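Local coordinates for protein glucose-6-phosphate isomerase (Thermus thermophilus, PDB 1ZZG) that probably catalyses the reversible isomerisation of glucose 6-phosphate to fructose 6-phosphate, a step shared by glycolysis and gluconeogenesis, at residues T158-P161 with K162-P165; Q295-L298 with F299-P303. One frame throughout, in Å; residues are numbered along the deposited sequence.

Interaction 1 of 2, residues T158-P161 with K162-P165; sequences TTDP and KEGP
D160 closes an Asx-Pro turn on K162 and E163 where strand 155-159, of a five-stranded parallel sheet, gives way to the loop before helix 165-173. With CG anti to the backbone N (chi1 -174°), the carboxylate of D160 folds forward over the loop. One oxygen, OD2, serves two successive amides: K162 N lies 2.8 Å from D160 OD2, and E163 N is 2.7 Å from D160 OD2 in a nearly straight bond (170° at the hydrogen). Both donors use the anti side of OD2 but come from opposite faces of the carboxylate plane, so the group is gripped from above and below. Aspartate suits this place because its short chain sets a carboxylate oxygen against the amides two and three residues ahead. P161 suits the next one, since its ring restrains phi and it has no N-H to satisfy.

K162 lays CB and CG alongside the peptide of P161, its CG 3.3 Å from P161 C, while the amine leads away from the turn. E163 likewise sets only its aliphatic part against the carboxylate, CG to D160 OD2 being 3.6 Å. At the N-cap of the helix, G164 has positive phi (88°), where a side chain would jam against E163 O; hence glycine. T159 OG1, hydrogen-bonded to S124 O, also accepts from a water 2.8 Å away, whose other hydrogen goes to E163 O, again at 2.8 Å.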
ATOM      1  N   THR A 158      -8.931  18.629  15.027  1.00 24.53           N
ATOM      2  CA  THR A 158      -8.319  17.704  15.980  1.00 23.57           C
ATOM      3  C   THR A 158      -6.853  18.117  16.037  1.00 23.48           C
ATOM      4  O   THR A 158      -6.112  17.927  15.071  1.00 24.40           O
ATOM      5  CB  THR A 158      -8.436  16.244  15.493  1.00 23.14           C
ATOM      6  OG1 THR A 158      -9.821  15.883  15.398  1.00 21.44           O
ATOM      7  CG2 THR A 158      -7.723  15.302  16.452  1.00 23.27           C
ATOM      8  N   THR A 159      -6.435  18.689  17.165  1.00 22.76           N
ATOM      9  CA  THR A 159      -5.065  19.175  17.305  1.00 23.57           C
ATOM     10  C   THR A 159      -4.666  19.318  18.780  1.00 24.60           C
ATOM     11  O   THR A 159      -5.471  19.051  19.674  1.00 24.98           O
ATOM     12  CB  THR A 159      -4.932  20.553  16.598  1.00 23.64           C
ATOM     13  OG1 THR A 159      -3.555  20.931  16.499  1.00 23.40           O
ATOM     14  CG2 THR A 159      -5.691  21.623  17.374  1.00 24.11           C
ATOM     15  N   ASP A 160      -3.430  19.737  19.032  1.00 24.50           N
ATOM     16  CA  ASP A 160      -2.960  19.925  20.407  1.00 26.78           C
ATOM     17  C   ASP A 160      -3.981  20.783  21.158  1.00 27.72           C
ATOM     18  O   ASP A 160      -4.592  21.679  20.581  1.00 27.66           O
ATOM     19  CB  ASP A 160      -1.606  20.639  20.421  1.00 27.33           C
ATOM     20  CG  ASP A 160      -1.009  20.729  21.814  1.00 29.82           C
ATOM     21  OD1 ASP A 160      -0.281  19.792  22.207  1.00 30.19           O
ATOM     22  OD2 ASP A 160      -1.283  21.728  22.522  1.00 29.21           O
ATOM     23  N   PRO A 161      -4.173  20.525  22.458  1.00 28.41           N
ATOM     24  CA  PRO A 161      -5.145  21.326  23.207  1.00 28.71           C
ATOM     25  C   PRO A 161      -4.799  22.807  23.374  1.00 29.37           C
ATOM     26  O   PRO A 161      -5.693  23.635  23.565  1.00 28.63           O
ATOM     27  CB  PRO A 161      -5.227  20.596  24.545  1.00 28.31           C
ATOM     28  CG  PRO A 161      -3.832  20.051  24.711  1.00 27.97           C
ATOM     29  CD  PRO A 161      -3.520  19.527  23.328  1.00 27.02           C
ATOM     30  N   LYS A 162      -3.517  23.148  23.278  1.00 31.35           N
ATOM     31  CA  LYS A 162      -3.102  24.537  23.472  1.00 34.67           C
ATOM     32  C   LYS A 162      -2.140  25.148  22.443  1.00 35.01           C
ATOM     33  O   LYS A 162      -2.147  26.361  22.243  1.00 35.35           O
ATOM     34  CB  LYS A 162      -2.487  24.691  24.872  1.00 36.27           C
ATOM     35  CG  LYS A 162      -3.425  24.312  26.015  1.00 39.40           C
ATOM     36  CD  LYS A 162      -2.747  24.451  27.368  1.00 43.71           C
ATOM     37  CE  LYS A 162      -1.484  23.603  27.444  1.00 46.05           C
ATOM     38  NZ  LYS A 162      -0.794  23.725  28.761  1.00 49.32           N
ATOM     39  N   GLU A 163      -1.318  24.325  21.795  1.00 34.38           N
ATOM     40  CA  GLU A 163      -0.338  24.833  20.828  1.00 35.11           C
ATOM     41  C   GLU A 163      -0.755  24.760  19.359  1.00 34.53           C
ATOM     42  O   GLU A 163      -1.657  24.010  18.992  1.00 32.33           O
ATOM     43  CB  GLU A 163       0.981  24.064  20.954  1.00 36.61           C
ATOM     44  CG  GLU A 163       1.548  23.935  22.359  1.00 41.22           C
ATOM     45  CD  GLU A 163       1.871  25.274  22.984  1.00 43.83           C
ATOM     46  OE1 GLU A 163       2.254  26.205  22.240  1.00 44.76           O
ATOM     47  OE2 GLU A 163       1.757  25.388  24.222  1.00 46.09           O
ATOM     48  N   GLY A 164      -0.069  25.543  18.528  1.00 32.91           N
ATOM     49  CA  GLY A 164      -0.316  25.519  17.097  1.00 33.17           C
ATOM     50  C   GLY A 164      -1.384  26.415  16.500  1.00 32.07           C
ATOM     51  O   GLY A 164      -2.304  26.856  17.186  1.00 31.01           O
ATOM     52  N   PRO A 165      -1.278  26.687  15.192  1.00 32.01           N
ATOM     53  CA  PRO A 165      -2.228  27.534  14.466  1.00 32.48           C
ATOM     54  C   PRO A 165      -3.639  26.961  14.318  1.00 32.73           C
ATOM     55  O   PRO A 165      -4.611  27.720  14.248  1.00 32.70           O
ATOM     56  CB  PRO A 165      -1.527  27.768  13.124  1.00 34.40           C
ATOM     57  CG  PRO A 165      -0.661  26.565  12.960  1.00 34.64           C
ATOM     58  CD  PRO A 165      -0.117  26.356  14.348  1.00 33.45           C
TER
HETATM   59  O   HOH W   1      -2.898  23.647  16.549  1.00 24.31           O

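Interaction 2 of 2, residues Q295-L298 with F299-P303; sequences QVQL and FREGP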
ATOM      1  N   GLN A 295       5.096 -10.786  -3.579  1.00 25.95           N
ATOM      2  CA  GLN A 295       6.320 -10.708  -2.792  1.00 25.26           C
ATOM      3  C   GLN A 295       6.823 -12.044  -2.256  1.00 25.50           C
ATOM      4  O   GLN A 295       8.021 -12.202  -2.008  1.00 26.88           O
ATOM      5  CB  GLN A 295       6.131  -9.735  -1.628  1.00 24.50           C
ATOM      6  CG  GLN A 295       5.728  -8.334  -2.055  1.00 23.17           C
ATOM      7  CD  GLN A 295       5.649  -7.373  -0.882  1.00 24.37           C
ATOM      8  OE1 GLN A 295       6.671  -6.948  -0.337  1.00 22.33           O
ATOM      9  NE2 GLN A 295       4.433  -7.029  -0.485  1.00 22.94           N
ATOM     10  N   VAL A 296       5.916 -12.998  -2.077  1.00 25.50           N
ATOM     11  CA  VAL A 296       6.283 -14.305  -1.550  1.00 27.36           C
ATOM     12  C   VAL A 296       7.356 -15.005  -2.376  1.00 26.52           C
ATOM     13  O   VAL A 296       8.186 -15.728  -1.826  1.00 25.04           O
ATOM     14  CB  VAL A 296       5.044 -15.218  -1.425  1.00 27.83           C
ATOM     15  CG1 VAL A 296       5.473 -16.652  -1.134  1.00 29.72           C
ATOM     16  CG2 VAL A 296       4.153 -14.712  -0.297  1.00 31.04           C
ATOM     17  N   GLN A 297       7.341 -14.796  -3.693  1.00 25.90           N
ATOM     18  CA  GLN A 297       8.342 -15.413  -4.561  1.00 25.93           C
ATOM     19  C   GLN A 297       9.729 -15.003  -4.071  1.00 25.79           C
ATOM     20  O   GLN A 297      10.625 -15.837  -3.946  1.00 24.41           O
ATOM     21  CB  GLN A 297       8.126 -14.979  -6.019  1.00 25.77           C
ATOM     22  CG  GLN A 297       9.278 -15.289  -6.975  1.00 27.50           C
ATOM     23  CD  GLN A 297       9.704 -16.751  -6.969  1.00 27.63           C
ATOM     24  OE1 GLN A 297       8.868 -17.661  -7.030  1.00 27.68           O
ATOM     25  NE2 GLN A 297      11.015 -16.983  -6.914  1.00 27.63           N
ATOM     26  N   LEU A 298       9.897 -13.719  -3.775  1.00 24.32           N
ATOM     27  CA  LEU A 298      11.176 -13.229  -3.280  1.00 26.72           C
ATOM     28  C   LEU A 298      11.488 -13.824  -1.904  1.00 27.36           C
ATOM     29  O   LEU A 298      12.633 -14.177  -1.624  1.00 27.21           O
ATOM     30  CB  LEU A 298      11.172 -11.703  -3.175  1.00 26.47           C
ATOM     31  CG  LEU A 298      12.322 -11.099  -2.354  1.00 26.58           C
ATOM     32  CD1 LEU A 298      13.617 -11.170  -3.151  1.00 26.97           C
ATOM     33  CD2 LEU A 298      12.009  -9.653  -2.007  1.00 25.53           C
ATOM     34  N   PHE A 299      10.479 -13.933  -1.044  1.00 27.25           N
ATOM     35  CA  PHE A 299      10.708 -14.485   0.287  1.00 28.51           C
ATOM     36  C   PHE A 299      11.105 -15.958   0.201  1.00 29.08           C
ATOM     37  O   PHE A 299      11.880 -16.449   1.020  1.00 29.09           O
ATOM     38  CB  PHE A 299       9.455 -14.353   1.171  1.00 27.33           C
ATOM     39  CG  PHE A 299       8.911 -12.944   1.273  1.00 25.78           C
ATOM     40  CD1 PHE A 299       9.740 -11.838   1.108  1.00 24.04           C
ATOM     41  CD2 PHE A 299       7.561 -12.733   1.545  1.00 25.27           C
ATOM     42  CE1 PHE A 299       9.234 -10.538   1.206  1.00 24.71           C
ATOM     43  CE2 PHE A 299       7.042 -11.439   1.648  1.00 23.62           C
ATOM     44  CZ  PHE A 299       7.880 -10.339   1.478  1.00 24.35           C
ATOM     45  N   ARG A 300      10.574 -16.647  -0.805  1.00 30.06           N
ATOM     46  CA  ARG A 300      10.828 -18.067  -1.006  1.00 31.27           C
ATOM     47  C   ARG A 300      12.192 -18.427  -1.600  1.00 32.02           C
ATOM     48  O   ARG A 300      12.846 -19.357  -1.128  1.00 32.86           O
ATOM     49  CB  ARG A 300       9.725 -18.664  -1.892  1.00 30.68           C
ATOM     50  CG  ARG A 300       8.354 -18.781  -1.234  1.00 31.45           C
ATOM     51  CD  ARG A 300       8.245 -20.072  -0.432  1.00 30.38           C
ATOM     52  NE  ARG A 300       8.331 -21.248  -1.296  1.00 31.17           N
ATOM     53  CZ  ARG A 300       8.673 -22.463  -0.877  1.00 32.61           C
ATOM     54  NH1 ARG A 300       8.964 -22.667   0.403  1.00 30.72           N
ATOM     55  NH2 ARG A 300       8.740 -23.474  -1.740  1.00 28.71           N
ATOM     56  N   GLU A 301      12.633 -17.700  -2.620  1.00 30.12           N
ATOM     57  CA  GLU A 301      13.902 -18.033  -3.258  1.00 30.05           C
ATOM     58  C   GLU A 301      14.943 -16.928  -3.234  1.00 30.31           C
ATOM     59  O   GLU A 301      16.055 -17.106  -3.731  1.00 30.85           O
ATOM     60  CB  GLU A 301      13.645 -18.478  -4.699  1.00 29.94           C
ATOM     61  CG  GLU A 301      12.530 -19.501  -4.809  1.00 29.54           C
ATOM     62  CD  GLU A 301      12.487 -20.195  -6.159  1.00 32.91           C
ATOM     63  OE1 GLU A 301      12.474 -19.501  -7.204  1.00 29.38           O
ATOM     64  OE2 GLU A 301      12.459 -21.443  -6.165  1.00 32.86           O
ATOM     65  N   GLY A 302      14.580 -15.786  -2.659  1.00 28.96           N
ATOM     66  CA  GLY A 302      15.514 -14.683  -2.571  1.00 26.95           C
ATOM     67  C   GLY A 302      16.363 -14.822  -1.318  1.00 27.23           C
ATOM     68  O   GLY A 302      16.240 -15.812  -0.601  1.00 26.59           O
ATOM     69  N   PRO A 303      17.224 -13.839  -1.019  1.00 27.41           N
ATOM     70  CA  PRO A 303      18.096 -13.862   0.163  1.00 28.87           C
ATOM     71  C   PRO A 303      17.357 -14.094   1.482  1.00 29.58           C
ATOM     72  O   PRO A 303      16.206 -13.683   1.644  1.00 29.30           O
ATOM     73  CB  PRO A 303      18.762 -12.486   0.129  1.00 28.20           C
ATOM     74  CG  PRO A 303      18.770 -12.141  -1.333  1.00 29.10           C
ATOM     75  CD  PRO A 303      17.403 -12.591  -1.781  1.00 27.71           C
TER
HETATM   76  O   HOH W   2      14.051 -12.944   0.243  1.00 32.20           O
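F299 and Q295 are brought together by chi1 of F299 (-54°), which sets CG beside the backbone N and lays the ring back under the first turn of helix 296-301. There Q295 O stands 3.4 Å above the ring plane, over its centre, and the same oxygen accepts the N-H of F299, with F299 N 3.2 Å from Q295 O. Q295 CB touches the ring at F299 CZ, 3.6 Å away. An aromatic suits this buried position: the F299 side chain also touches K306 and L308 of strand 306-313, tying the short helix to the six-stranded sheet.

Q297 CG stands opposite the backbone N (chi1 167°), and the chain then bends at chi2, so that its amide swings toward E301, one turn on. Q297 NE2 meets E301 OE1 at 2.9 Å, with the carboxylate oxygen in the amide plane although the two planes stand almost perpendicular. R300 lies beside V296, its CG 3.6 Å from V296 CG1, and carries its guanidinium onward to a salt bridge with E356 and to A353 O.

The helix ends at E301; G302, the first residue beyond it, still gives its N-H to L298 O (N to O 2.7 Å). A water bridges L298 O and P303 O, donating to each, so L298 O has two donors at the point where the regular ladder stops.

Q297 packs on E267 of the second subunit, the predicted proton donor, and R300 NE bonds G401 O there. The bonds of Q297 NE2 to E301 and to G270 O of that subunit together probably hold the amide's rotation. With R300 O and G302 O accepting from its R278, this end of the helix offers both donors and acceptors to the second subunit.

Both interactions are local, each within one continuous stretch of chain, yet they lie on opposite sides of its centre, with their own centres 45 Å apart and no touch between them. Interaction 1 belongs to the five-stranded parallel sheet and is only partly buried, joining a strand to the helix that follows; interaction 2 is buried, between the six-stranded mixed sheet and the second subunit. The chemistry follows the setting. At 158-165 one carboxylate oxygen gathers two amides, helped by a bridging water and R167, in a loop with exposed K162 and E163. Along 295-303 repeating backbone bonds do the organising, while side chains add a carbonyl-ring contact and polar groups shared with the partner subunit.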